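Local coordinates for protein putative NADH-depentdent flavin oxidoreductase (Cupriavidus metallidurans, PDB 5OCS) that probably reduces activated alkenes as an FMN-dependent Old Yellow Enzyme, drawing its electrons from a nicotinamide cofactor such as NADPH, at residues 73-83 against 163-172; 208-219 against 249-259. All coordinates share one frame; numbering follows the deposited sequence.

Contact 1 of 2, residues 73-83 against 163-172; sequences LYNDANEAALG and AAKRAARLGI
Helix 76-83 and helix 163-169 run in nearly the same direction, their axes 33° apart and 10.5 Å at closest approach; between segments 73-83 and 163-172 the nearest CA pairs are L73 with A163, E79 with R166, and G83 with L170. They are neighbouring outer helices of the TIM barrel of this Old Yellow Enzyme, following its second and third strands, and a salt-bridge network of D76, E79, R166 and R169 closes the outer side of their seam. R166 runs straight out alongside L73, pointing the opposite way, with L73 CG 3.8 Å from R166 CB. Its guanidinium is laid with one face over the backbone of N75, the residue that N-caps helix 76-83. NH1 reaches D76 OD1 at 2.9 Å in a nearly straight bond on the anti lone pair, and also bonds E79 OE1, almost along the C-O axis. Both oxygens lie near the guanidinium plane, but each carboxylate is turned steeply against it. R169, bent at chi3 (58°), instead grips E79 side-on: NE to OE2 at 2.8 Å and NH2 to OE1 at 2.9 Å, on syn lone pairs, with the planes nearly coplanar. OE1 thus takes two bonds, and two arginines probably keep this carboxylate ionised. Deeper in, L170 CD2 packs 3.6 Å from E79 CG and L170 CD1 meets L82 CD2, beside L86 of the same helix as L82; L82 and I172 continue onto I99 of strand 96-102. A water accepts from R166 NE and donates to L73 O, 2.8 Å from each.

Contact 2 of 2, residues 208-219 against 249-259; sequences MRFPLEVFDAVR and ALSHELKARGS
With CG beside its backbone N (chi1 -69°) and the rest of its chain stretched out straight, R257 reaches across to D216, whose CG likewise lies beside its backbone N and so brings the carboxylate to the arginine. The D216 and R257 chains meet almost perpendicularly, yet their flat ends are nearly coplanar. NH1 gives D216 OD2 a bent bond of 2.8 Å, on the syn side but tilted out of the carboxylate plane. At the other edge of the guanidinium, NE and NH2 both hold E253 OE1, NE the shorter at 3.0 Å and on the anti lone pair. Clamped between two acids, the group lies flat over L212, with CB 3.6 Å from NH1. Water joins the same rim: one molecule links R209 O to R257 NH1, another donates to both D216 OD1 and R257 O. Helices 204-221 and 244-256 are neighbouring outer helices of the TIM barrel, after strands 175-179 and 228-233; the axes of their contacting segments are 26° apart. Below the charged rim, L212 CD2 touches L250 CD1 at 3.6 Å and also meets L254 CD2, while L212 CD1 rests against E253 CB. M208 SD lies over the backbone of L250, 3.7 Å from its CA. The F215 ring packs on M230 of strand 228-233, and L254 CD2 sits over one face in a CH-pi contact, 15° off the ring normal. R257 O approaches that ring at its edge, 3.5 Å from CE2. G258, with positive phi, is the C-prime residue of the Schellman motif ending helix 249-256. R219, whose guanidinium is held by R226 O and F222 O, also shares a water with G258 O, which lies 3.9 Å from R219 CD.

How the contacts relate
The two contacts come in series along the chain, contact 1 closing before contact 2 opens, and their centres lie 23 Å apart. Each joins neighbouring helices on the outside of one eight-stranded parallel barrel: helices 76-92 and 150-169 in contact 1, helices 204-221 and 244-256 in contact 2. The middle pair of this row also meets, for A164 CB of contact 1 packs against V218 CG1 of contact 2 at 4.3 Å, so that the four helices stand side by side on the outside of the barrel. R226, a partner of R219 in contact 2, also donates through NH1 to A168 O and I172 O of contact 1. Of the residues that bind FMN, Q100 and R231 lie on barrel strands packed by these helices.

Contact 1 of 2, residues 73-83 against 163-172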
loop_
_atom_site.group_PDB
_atom_site.type_symbol
_atom_site.label_atom_id
_atom_site.label_comp_id
_atom_site.label_asym_id
_atom_site.label_seq_id
_atom_site.Cartn_x
_atom_site.Cartn_y
_atom_site.Cartn_z
ATOM N N LEU D 73 -5.003 20.785 -9.707
ATOM C CA LEU D 73 -5.186 21.670 -8.567
ATOM C C LEU D 73 -5.598 23.055 -9.025
ATOM O O LEU D 73 -4.885 24.060 -8.785
ATOM C CB LEU D 73 -3.907 21.694 -7.743
ATOM C CG LEU D 73 -4.040 22.272 -6.347
ATOM C CD1 LEU D 73 -5.197 21.633 -5.570
ATOM C CD2 LEU D 73 -2.717 22.141 -5.609
ATOM N N TYR D 74 -6.722 23.087 -9.722
ATOM C CA TYR D 74 -7.127 24.275 -10.458
ATOM C C TYR D 74 -8.500 24.796 -10.071
ATOM O O TYR D 74 -9.013 25.753 -10.681
ATOM C CB TYR D 74 -6.945 24.068 -11.983
ATOM C CG TYR D 74 -7.595 22.823 -12.598
ATOM C CD1 TYR D 74 -8.982 22.673 -12.662
ATOM C CD2 TYR D 74 -6.825 21.807 -13.142
ATOM C CE1 TYR D 74 -9.570 21.542 -13.249
ATOM C CE2 TYR D 74 -7.392 20.680 -13.753
ATOM C CZ TYR D 74 -8.767 20.547 -13.809
ATOM O OH TYR D 74 -9.313 19.425 -14.387
ATOM N N ASN D 75 -9.076 24.220 -9.012
ATOM C CA ASN D 75 -10.341 24.708 -8.477
ATOM C C ASN D 75 -10.513 24.216 -7.053
ATOM O O ASN D 75 -9.748 23.361 -6.593
ATOM C CB ASN D 75 -11.518 24.330 -9.373
ATOM C CG ASN D 75 -11.778 22.861 -9.448
ATOM O OD1 ASN D 75 -11.613 22.137 -8.485
ATOM N ND2 ASN D 75 -12.222 22.402 -10.613
ATOM N N ASP D 76 -11.514 24.722 -6.362
ATOM C CA ASP D 76 -11.750 24.333 -4.975
ATOM C C ASP D 76 -11.994 22.825 -4.794
ATOM O O ASP D 76 -11.566 22.242 -3.791
ATOM C CB ASP D 76 -12.981 25.092 -4.423
ATOM C CG ASP D 76 -12.711 26.554 -4.168
ATOM O OD1 ASP D 76 -11.593 27.059 -4.356
ATOM O OD2 ASP D 76 -13.663 27.242 -3.788
ATOM N N ALA D 77 -12.701 22.189 -5.726
ATOM C CA ALA D 77 -13.019 20.770 -5.595
ATOM C C ALA D 77 -11.726 19.980 -5.661
ATOM O O ALA D 77 -11.507 19.064 -4.882
ATOM C CB ALA D 77 -13.958 20.324 -6.682
ATOM N N ASN D 78 -10.873 20.329 -6.622
ATOM C CA ASN D 78 -9.551 19.670 -6.733
ATOM C C ASN D 78 -8.815 19.757 -5.399
ATOM O O ASN D 78 -8.225 18.773 -4.918
ATOM C CB ASN D 78 -8.630 20.351 -7.757
ATOM C CG ASN D 78 -8.995 20.153 -9.204
ATOM O OD1 ASN D 78 -8.285 20.742 -10.048
ATOM N ND2 ASN D 78 -10.012 19.332 -9.545
ATOM N N GLU D 79 -8.866 20.939 -4.808
ATOM C CA GLU D 79 -8.164 21.205 -3.534
ATOM C C GLU D 79 -8.720 20.348 -2.403
ATOM O O GLU D 79 -7.964 19.699 -1.682
ATOM C CB GLU D 79 -8.188 22.680 -3.151
ATOM C CG GLU D 79 -7.321 23.022 -1.928
ATOM C CD GLU D 79 -7.277 24.519 -1.682
ATOM O OE1 GLU D 79 -7.626 25.327 -2.616
ATOM O OE2 GLU D 79 -6.925 24.899 -0.540
ATOM N N ALA D 80 -10.030 20.337 -2.255
ATOM C CA ALA D 80 -10.675 19.504 -1.249
ATOM C C ALA D 80 -10.373 18.011 -1.407
ATOM O O ALA D 80 -10.105 17.348 -0.419
ATOM C CB ALA D 80 -12.202 19.711 -1.218
ATOM N N ALA D 81 -10.432 17.497 -2.632
ATOM C CA ALA D 81 -10.177 16.062 -2.908
ATOM C C ALA D 81 -8.748 15.672 -2.547
ATOM O O ALA D 81 -8.505 14.668 -1.885
ATOM C CB ALA D 81 -10.465 15.724 -4.371
ATOM N N LEU D 82 -7.803 16.502 -2.926
ATOM C CA LEU D 82 -6.409 16.240 -2.526
ATOM C C LEU D 82 -6.189 16.380 -1.009
ATOM O O LEU D 82 -5.460 15.586 -0.401
ATOM C CB LEU D 82 -5.460 17.126 -3.333
ATOM C CG LEU D 82 -3.964 16.850 -3.248
ATOM C CD1 LEU D 82 -3.592 15.412 -3.550
ATOM C CD2 LEU D 82 -3.245 17.800 -4.198
ATOM N N GLY D 83 -6.856 17.357 -0.397
ATOM C CA GLY D 83 -6.802 17.572 1.048
ATOM C C GLY D 83 -7.259 16.345 1.825
ATOM O O GLY D 83 -6.652 16.025 2.885
ATOM N N ALA D 163 -2.170 27.633 -8.290
ATOM C CA ALA D 163 -1.976 26.235 -7.844
ATOM C C ALA D 163 -0.937 26.150 -6.729
ATOM O O ALA D 163 -1.113 25.372 -5.792
ATOM C CB ALA D 163 -1.589 25.345 -9.022
ATOM N N ALA D 164 0.108 26.941 -6.789
ATOM C CA ALA D 164 1.094 26.982 -5.732
ATOM C C ALA D 164 0.497 27.469 -4.391
ATOM O O ALA D 164 0.824 26.925 -3.358
ATOM C CB ALA D 164 2.231 27.878 -6.131
ATOM N N LYS D 165 -0.410 28.444 -4.451
ATOM C CA LYS D 165 -1.092 28.922 -3.248
ATOM C C LYS D 165 -2.025 27.866 -2.681
ATOM O O LYS D 165 -2.126 27.727 -1.454
ATOM C CB LYS D 165 -1.839 30.220 -3.530
ATOM C CG LYS D 165 -0.898 31.390 -3.778
ATOM C CD LYS D 165 -1.698 32.614 -4.170
ATOM C CE LYS D 165 -0.853 33.843 -4.443
ATOM N NZ LYS D 165 -1.739 34.965 -4.901
ATOM N N ARG D 166 -2.711 27.125 -3.555
ATOM C CA ARG D 166 -3.561 26.022 -3.087
ATOM C C ARG D 166 -2.731 24.952 -2.411
ATOM O O ARG D 166 -3.108 24.445 -1.338
ATOM C CB ARG D 166 -4.399 25.422 -4.198
ATOM C CG ARG D 166 -5.411 26.362 -4.805
ATOM C CD ARG D 166 -6.244 25.592 -5.782
ATOM N NE ARG D 166 -7.186 26.425 -6.540
ATOM C CZ ARG D 166 -8.390 26.783 -6.118
ATOM N NH1 ARG D 166 -8.840 26.393 -4.931
ATOM N NH2 ARG D 166 -9.170 27.545 -6.895
ATOM N N ALA D 167 -1.579 24.638 -3.013
ATOM C CA ALA D 167 -0.672 23.644 -2.438
ATOM C C ALA D 167 -0.189 24.104 -1.054
ATOM O O ALA D 167 -0.153 23.299 -0.116
ATOM C CB ALA D 167 0.486 23.351 -3.379
ATOM N N ALA D 168 0.160 25.368 -0.921
ATOM C CA ALA D 168 0.605 25.908 0.373
ATOM C C ALA D 168 -0.513 25.765 1.424
ATOM O O ALA D 168 -0.261 25.353 2.559
ATOM C CB ALA D 168 1.048 27.362 0.230
ATOM N N ARG D 169 -1.735 26.100 1.031
ATOM C CA ARG D 169 -2.907 26.019 1.938
ATOM C C ARG D 169 -3.233 24.579 2.368
ATOM O O ARG D 169 -3.686 24.339 3.475
ATOM C CB ARG D 169 -4.122 26.597 1.237
ATOM C CG ARG D 169 -5.341 26.761 2.116
ATOM C CD ARG D 169 -6.265 27.838 1.591
ATOM N NE ARG D 169 -6.695 27.566 0.232
ATOM C CZ ARG D 169 -7.174 28.464 -0.628
ATOM N NH1 ARG D 169 -7.333 29.730 -0.280
ATOM N NH2 ARG D 169 -7.542 28.090 -1.832
ATOM N N LEU D 170 -2.909 23.626 1.506
ATOM C CA LEU D 170 -3.022 22.207 1.831
ATOM C C LEU D 170 -1.929 21.708 2.748
ATOM O O LEU D 170 -1.975 20.557 3.191
ATOM C CB LEU D 170 -3.023 21.384 0.517
ATOM C CG LEU D 170 -4.277 21.471 -0.353
ATOM C CD1 LEU D 170 -4.178 20.650 -1.644
ATOM C CD2 LEU D 170 -5.482 20.989 0.405
ATOM N N GLY D 171 -0.925 22.535 3.027
ATOM C CA GLY D 171 0.169 22.109 3.857
ATOM C C GLY D 171 1.179 21.278 3.072
ATOM O O GLY D 171 2.053 20.659 3.674
ATOM N N ILE D 172 1.156 21.324 1.733
ATOM C CA ILE D 172 2.219 20.658 0.952
ATOM C C ILE D 172 3.536 21.409 1.239
ATOM O O ILE D 172 3.549 22.647 1.360
ATOM C CB ILE D 172 1.834 20.624 -0.521
ATOM C CG1 ILE D 172 0.593 19.766 -0.682
ATOM C CG2 ILE D 172 2.959 20.096 -1.360
ATOM C CD1 ILE D 172 -0.007 19.690 -2.054
HETATM O O HOH W 1 -5.410 26.804 -8.688
#

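Contact 2 of 2, residues 208-219 against 249-259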
loop_
_atom_site.group_PDB
_atom_site.type_symbol
_atom_site.label_atom_id
_atom_site.label_comp_id
_atom_site.label_asym_id
_atom_site.label_seq_id
_atom_site.Cartn_x
_atom_site.Cartn_y
_atom_site.Cartn_z
ATOM N N MET D 208 15.006 30.231 -22.009
ATOM C CA MET D 208 14.873 29.982 -20.564
ATOM C C MET D 208 13.965 31.001 -19.898
ATOM O O MET D 208 13.581 30.803 -18.746
ATOM C CB MET D 208 16.241 30.044 -19.902
ATOM C CG MET D 208 17.205 28.969 -20.338
ATOM S SD MET D 208 18.720 28.864 -19.383
ATOM C CE MET D 208 19.399 30.516 -19.636
ATOM N N ARG D 209 13.681 32.108 -20.580
ATOM C CA ARG D 209 12.984 33.234 -19.995
ATOM C C ARG D 209 11.623 32.857 -19.402
ATOM O O ARG D 209 11.367 33.185 -18.264
ATOM C CB ARG D 209 12.784 34.369 -21.026
ATOM C CG ARG D 209 12.310 35.717 -20.437
ATOM C CD ARG D 209 12.207 36.827 -21.496
ATOM N NE ARG D 209 13.418 36.904 -22.320
ATOM C CZ ARG D 209 14.599 37.361 -21.892
ATOM N NH1 ARG D 209 14.751 37.828 -20.657
ATOM N NH2 ARG D 209 15.659 37.339 -22.695
ATOM N N PHE D 210 10.753 32.201 -20.170
ATOM C CA PHE D 210 9.420 31.884 -19.650
ATOM C C PHE D 210 9.462 30.812 -18.554
ATOM O O PHE D 210 8.831 31.018 -17.484
ATOM C CB PHE D 210 8.465 31.503 -20.767
ATOM C CG PHE D 210 7.047 31.218 -20.304
ATOM C CD1 PHE D 210 6.300 32.193 -19.623
ATOM C CD2 PHE D 210 6.482 29.963 -20.473
ATOM C CE1 PHE D 210 4.998 31.945 -19.208
ATOM C CE2 PHE D 210 5.160 29.705 -20.061
ATOM C CZ PHE D 210 4.422 30.698 -19.427
ATOM N N PRO D 211 10.213 29.695 -18.761
ATOM C CA PRO D 211 10.384 28.765 -17.634
ATOM C C PRO D 211 10.889 29.442 -16.329
ATOM O O PRO D 211 10.397 29.140 -15.226
ATOM C CB PRO D 211 11.426 27.768 -18.154
ATOM C CG PRO D 211 11.086 27.704 -19.615
ATOM C CD PRO D 211 10.720 29.098 -20.015
ATOM N N LEU D 212 11.850 30.367 -16.468
ATOM C CA LEU D 212 12.337 31.099 -15.301
ATOM C C LEU D 212 11.310 32.088 -14.753
ATOM O O LEU D 212 11.268 32.267 -13.523
ATOM C CB LEU D 212 13.701 31.744 -15.576
ATOM C CG LEU D 212 14.809 30.703 -15.737
ATOM C CD1 LEU D 212 16.082 31.354 -16.255
ATOM C CD2 LEU D 212 15.101 29.940 -14.474
ATOM N N GLU D 213 10.482 32.698 -15.603
ATOM C CA GLU D 213 9.344 33.539 -15.118
ATOM C C GLU D 213 8.383 32.715 -14.267
ATOM O O GLU D 213 7.905 33.152 -13.212
ATOM C CB GLU D 213 8.561 34.188 -16.243
ATOM C CG GLU D 213 9.349 35.320 -16.910
ATOM C CD GLU D 213 8.694 35.853 -18.133
ATOM O OE1 GLU D 213 7.630 35.318 -18.521
ATOM O OE2 GLU D 213 9.240 36.829 -18.712
ATOM N N VAL D 214 8.102 31.506 -14.743
ATOM C CA VAL D 214 7.152 30.635 -14.035
ATOM C C VAL D 214 7.752 30.245 -12.709
ATOM O O VAL D 214 7.067 30.372 -11.652
ATOM C CB VAL D 214 6.783 29.388 -14.864
ATOM C CG1 VAL D 214 5.891 28.424 -14.072
ATOM C CG2 VAL D 214 6.053 29.838 -16.102
ATOM N N PHE D 215 9.008 29.774 -12.733
ATOM C CA PHE D 215 9.695 29.412 -11.503
ATOM C C PHE D 215 9.670 30.595 -10.527
ATOM O O PHE D 215 9.354 30.422 -9.337
ATOM C CB PHE D 215 11.145 29.004 -11.723
ATOM C CG PHE D 215 11.894 28.863 -10.458
ATOM C CD1 PHE D 215 11.849 27.676 -9.746
ATOM C CD2 PHE D 215 12.581 29.941 -9.930
ATOM C CE1 PHE D 215 12.468 27.571 -8.533
ATOM C CE2 PHE D 215 13.207 29.839 -8.715
ATOM C CZ PHE D 215 13.159 28.644 -8.016
ATOM N N ASP D 216 10.035 31.783 -11.013
ATOM C CA ASP D 216 10.030 32.985 -10.138
ATOM C C ASP D 216 8.687 33.277 -9.553
ATOM O O ASP D 216 8.590 33.595 -8.372
ATOM C CB ASP D 216 10.518 34.242 -10.907
ATOM C CG ASP D 216 12.018 34.213 -11.173
ATOM O OD1 ASP D 216 12.743 33.450 -10.492
ATOM O OD2 ASP D 216 12.471 34.987 -12.059
ATOM N N ALA D 217 7.641 33.147 -10.352
ATOM C CA ALA D 217 6.314 33.409 -9.866
ATOM C C ALA D 217 5.871 32.429 -8.791
ATOM O O ALA D 217 5.246 32.835 -7.799
ATOM C CB ALA D 217 5.328 33.431 -11.005
ATOM N N VAL D 218 6.213 31.153 -8.981
ATOM C CA VAL D 218 5.949 30.120 -7.984
ATOM C C VAL D 218 6.732 30.364 -6.703
ATOM O O VAL D 218 6.191 30.249 -5.588
ATOM C CB VAL D 218 6.253 28.720 -8.550
ATOM C CG1 VAL D 218 6.294 27.676 -7.428
ATOM C CG2 VAL D 218 5.200 28.352 -9.609
ATOM N N ARG D 219 7.994 30.715 -6.838
ATOM C CA ARG D 219 8.848 30.932 -5.682
ATOM C C ARG D 219 8.347 32.147 -4.875
ATOM O O ARG D 219 8.430 32.160 -3.649
ATOM C CB ARG D 219 10.286 31.140 -6.146
ATOM C CG ARG D 219 11.355 31.471 -5.113
ATOM C CD ARG D 219 11.544 30.409 -4.040
ATOM N NE ARG D 219 10.422 30.366 -3.119
ATOM C CZ ARG D 219 10.298 29.508 -2.108
ATOM N NH1 ARG D 219 11.228 28.600 -1.857
ATOM N NH2 ARG D 219 9.187 29.548 -1.373
ATOM N N ALA D 249 23.291 25.792 -17.652
ATOM C CA ALA D 249 23.009 27.231 -17.620
ATOM C C ALA D 249 21.691 27.517 -16.882
ATOM O O ALA D 249 21.560 28.473 -16.086
ATOM C CB ALA D 249 22.971 27.784 -19.037
ATOM N N LEU D 250 20.706 26.665 -17.142
ATOM C CA LEU D 250 19.448 26.802 -16.447
ATOM C C LEU D 250 19.630 26.557 -14.907
ATOM O O LEU D 250 19.059 27.303 -14.097
ATOM C CB LEU D 250 18.399 25.884 -17.074
ATOM C CG LEU D 250 17.016 25.877 -16.382
ATOM C CD1 LEU D 250 16.346 27.229 -16.512
ATOM C CD2 LEU D 250 16.139 24.801 -17.022
ATOM N N SER D 251 20.433 25.575 -14.540
ATOM C CA SER D 251 20.664 25.213 -13.127
ATOM C C SER D 251 21.402 26.348 -12.404
ATOM O O SER D 251 21.046 26.706 -11.274
ATOM C CB SER D 251 21.396 23.914 -13.012
ATOM O OG SER D 251 20.623 22.861 -13.598
ATOM N N HIS D 252 22.344 27.000 -13.090
ATOM C CA HIS D 252 22.968 28.230 -12.513
ATOM C C HIS D 252 21.921 29.324 -12.257
ATOM O O HIS D 252 21.922 29.979 -11.196
ATOM C CB HIS D 252 24.127 28.810 -13.396
ATOM C CG HIS D 252 25.412 28.028 -13.343
ATOM N ND1 HIS D 252 26.171 27.904 -12.202
ATOM C CD2 HIS D 252 26.086 27.367 -14.309
ATOM C CE1 HIS D 252 27.244 27.181 -12.459
ATOM N NE2 HIS D 252 27.208 26.826 -13.728
ATOM N N GLU D 253 21.038 29.557 -13.220
ATOM C CA GLU D 253 19.982 30.536 -13.038
ATOM C C GLU D 253 19.043 30.170 -11.918
ATOM O O GLU D 253 18.684 31.038 -11.119
ATOM C CB GLU D 253 19.196 30.767 -14.298
ATOM C CG GLU D 253 19.909 31.635 -15.313
ATOM C CD GLU D 253 20.134 33.051 -14.808
ATOM O OE1 GLU D 253 19.320 33.602 -14.041
ATOM O OE2 GLU D 253 21.177 33.595 -15.156
ATOM N N LEU D 254 18.680 28.886 -11.844
ATOM C CA LEU D 254 17.804 28.420 -10.752
ATOM C C LEU D 254 18.438 28.708 -9.387
ATOM O O LEU D 254 17.782 29.237 -8.489
ATOM C CB LEU D 254 17.518 26.923 -10.898
ATOM C CG LEU D 254 16.594 26.623 -12.078
ATOM C CD1 LEU D 254 16.628 25.151 -12.446
ATOM C CD2 LEU D 254 15.187 27.041 -11.746
ATOM N N LYS D 255 19.718 28.403 -9.259
ATOM C CA LYS D 255 20.438 28.684 -8.016
ATOM C C LYS D 255 20.426 30.171 -7.652
ATOM O O LYS D 255 20.145 30.535 -6.510
ATOM C CB LYS D 255 21.859 28.169 -8.100
ATOM C CG LYS D 255 22.657 28.408 -6.838
ATOM C CD LYS D 255 23.916 27.592 -6.814
ATOM C CE LYS D 255 24.731 27.892 -5.555
ATOM N NZ LYS D 255 25.710 26.790 -5.364
ATOM N N ALA D 256 20.695 31.034 -8.620
ATOM C CA ALA D 256 20.698 32.486 -8.392
ATOM C C ALA D 256 19.313 33.020 -8.064
ATOM O O ALA D 256 19.173 34.028 -7.367
ATOM C CB ALA D 256 21.223 33.209 -9.630
ATOM N N ARG D 257 18.271 32.341 -8.531
ATOM C CA ARG D 257 16.923 32.747 -8.244
ATOM C C ARG D 257 16.311 32.032 -7.027
ATOM O O ARG D 257 15.145 32.127 -6.816
ATOM C CB ARG D 257 16.062 32.557 -9.490
ATOM C CG ARG D 257 16.436 33.560 -10.598
ATOM C CD ARG D 257 15.844 33.171 -11.921
ATOM N NE ARG D 257 16.509 33.846 -13.049
ATOM C CZ ARG D 257 15.908 34.610 -13.961
ATOM N NH1 ARG D 257 14.603 34.843 -13.933
ATOM N NH2 ARG D 257 16.632 35.133 -14.944
ATOM N N GLY D 258 17.103 31.351 -6.225
ATOM C CA GLY D 258 16.579 30.808 -4.965
ATOM C C GLY D 258 15.908 29.454 -5.063
ATOM O O GLY D 258 15.220 29.043 -4.124
ATOM N N SER D 259 16.090 28.748 -6.171
ATOM C CA SER D 259 15.797 27.295 -6.178
ATOM C C SER D 259 16.457 26.514 -5.063
ATOM O O SER D 259 17.623 26.740 -4.738
ATOM C CB SER D 259 16.180 26.662 -7.518
ATOM O OG SER D 259 15.550 25.382 -7.606
HETATM O O HOH W 2 13.018 35.041 -16.775
HETATM O O HOH W 3 13.163 33.726 -7.764
HETATM O O HOH W 4 13.664 27.221 -2.699
#